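Local coordinates for 3-oxoacyl-[acyl-carrier-protein] synthase 3 (Micrococcus luteus NCTC 2665, PDB 4EWP) that probably catalyses the first condensation of fatty acid synthesis, joining an acyl-CoA primer to two carbons from malonyl-ACP, at residues 330-335 with 344-349. Sequence-based numbering, arbitrary orientation.
Sequences LALQIG and AQVVRL
Gln-333 and Gln-345 form a hydrogen-bonded antiparallel pair whose side chains bond as well as their backbones. NE2 of Gln-333 donates to OE1 of Gln-345 at 2.8 Å, nearly straight at the hydrogen (171°). The acceptor lies in the amide plane of Gln-333, whereas the donor stands above the carbonyl plane of Gln-345, the two amides being turned 70° apart. With chi1 at 50°, CG of Gln-333 sits between its backbone N and carbonyl carbon, and the chain, extended beyond CG, brings the amide between the side chains of Gln-345 and Val-347. Strands 330-337 and 341-348 make the C-terminal beta hairpin of the thiolase-like fold, with Ala-331 and Val-347 as a second hydrogen-bonded pair. Tyr-126 holds OE1 of Gln-333, while Ser-188 and the carbonyl of Cys-127 take NE2 of Gln-345, fixing both amides. A leucine in place of Gln-333 would probably leave the buried OE1 of Gln-345 and the hydroxyl of Tyr-126 without this partner. Ala-331 CB packs 3.5 Å from Leu-349 CD2. On the opposite face, Ile-334 CG1 meets Ala-344 CB, both side chains packing against helix 240-262, Leu-332 CD1 touches Val-346 CG2 (4.0 Å), and Leu-330 CD2 is centred over the Arg-348 guanidinium, whose NE bonds to Gly-328 O.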
# COMPACT_ATOMS: atom_id res chain seq x y z
N LEU A 330 -14.41 22.02 -13.05
CA LEU A 330 -13.66 20.81 -13.38
C LEU A 330 -12.15 21.02 -13.29
O LEU A 330 -11.62 22.01 -13.79
CB LEU A 330 -14.00 20.32 -14.79
CG LEU A 330 -15.46 19.94 -15.02
CD1 LEU A 330 -15.67 19.57 -16.48
CD2 LEU A 330 -15.87 18.80 -14.11
N ALA A 331 -11.47 20.07 -12.65
CA ALA A 331 -10.02 20.10 -12.53
C ALA A 331 -9.41 18.80 -13.05
O ALA A 331 -9.87 17.70 -12.71
CB ALA A 331 -9.61 20.32 -11.08
N LEU A 332 -8.38 18.92 -13.88
CA LEU A 332 -7.59 17.77 -14.29
C LEU A 332 -6.47 17.60 -13.27
O LEU A 332 -5.69 18.52 -13.03
CB LEU A 332 -6.99 17.99 -15.69
CG LEU A 332 -5.98 16.99 -16.25
CD1 LEU A 332 -6.62 15.62 -16.42
CD2 LEU A 332 -5.46 17.48 -17.57
N GLN A 333 -6.40 16.43 -12.65
CA GLN A 333 -5.31 16.13 -11.73
C GLN A 333 -4.56 14.95 -12.26
O GLN A 333 -5.16 13.99 -12.75
CB GLN A 333 -5.82 15.85 -10.32
CG GLN A 333 -6.92 14.84 -10.29
CD GLN A 333 -7.46 14.65 -8.89
OE1 GLN A 333 -7.57 15.61 -8.12
NE2 GLN A 333 -7.77 13.39 -8.54
N ILE A 334 -3.24 15.02 -12.18
CA ILE A 334 -2.41 13.97 -12.75
C ILE A 334 -1.11 13.90 -11.97
O ILE A 334 -0.39 14.90 -11.87
CB ILE A 334 -2.15 14.22 -14.25
CG1 ILE A 334 -1.22 13.14 -14.81
CG2 ILE A 334 -1.52 15.61 -14.47
CD1 ILE A 334 -1.17 13.15 -16.33
N GLY A 335 -0.85 12.74 -11.38
CA GLY A 335 0.36 12.51 -10.61
C GLY A 335 1.23 11.45 -11.25
O GLY A 335 0.73 10.60 -11.98
N ALA A 344 -4.36 9.71 -13.35
CA ALA A 344 -5.05 10.94 -13.68
C ALA A 344 -6.57 10.81 -13.67
O ALA A 344 -7.11 9.75 -14.02
CB ALA A 344 -4.58 11.47 -15.05
N GLN A 345 -7.25 11.90 -13.31
CA GLN A 345 -8.70 12.00 -13.36
C GLN A 345 -9.12 13.43 -13.64
O GLN A 345 -8.41 14.38 -13.31
CB GLN A 345 -9.34 11.61 -12.02
CG GLN A 345 -9.08 10.22 -11.57
CD GLN A 345 -7.91 10.12 -10.60
OE1 GLN A 345 -7.34 11.13 -10.18
NE2 GLN A 345 -7.56 8.90 -10.23
N VAL A 346 -10.31 13.59 -14.20
CA VAL A 346 -10.96 14.89 -14.14
C VAL A 346 -11.94 14.86 -12.97
O VAL A 346 -12.70 13.89 -12.78
CB VAL A 346 -11.67 15.24 -15.45
CG1 VAL A 346 -12.49 16.50 -15.30
CG2 VAL A 346 -10.62 15.39 -16.59
N VAL A 347 -11.88 15.89 -12.13
CA VAL A 347 -12.72 15.91 -10.95
C VAL A 347 -13.48 17.23 -10.84
O VAL A 347 -12.97 18.27 -11.22
CB VAL A 347 -11.93 15.67 -9.65
CG1 VAL A 347 -11.23 14.30 -9.68
CG2 VAL A 347 -10.94 16.80 -9.39
N ARG A 348 -14.71 17.15 -10.34
CA ARG A 348 -15.48 18.33 -9.98
C ARG A 348 -15.00 18.82 -8.62
O ARG A 348 -15.12 18.11 -7.62
CB ARG A 348 -16.96 17.95 -9.92
CG ARG A 348 -17.90 19.13 -9.77
CD ARG A 348 -19.12 18.94 -10.63
NE ARG A 348 -19.04 19.77 -11.82
CZ ARG A 348 -19.28 19.35 -13.06
NH1 ARG A 348 -19.63 18.09 -13.28
NH2 ARG A 348 -19.17 20.20 -14.08
N LEU A 349 -14.45 20.03 -8.56
CA LEU A 349 -13.85 20.50 -7.31
C LEU A 349 -14.91 20.72 -6.25
O LEU A 349 -16.01 21.19 -6.54
CB LEU A 349 -13.07 21.78 -7.55
CG LEU A 349 -11.87 21.68 -8.50
CD1 LEU A 349 -11.44 23.07 -8.99
CD2 LEU A 349 -10.73 20.95 -7.82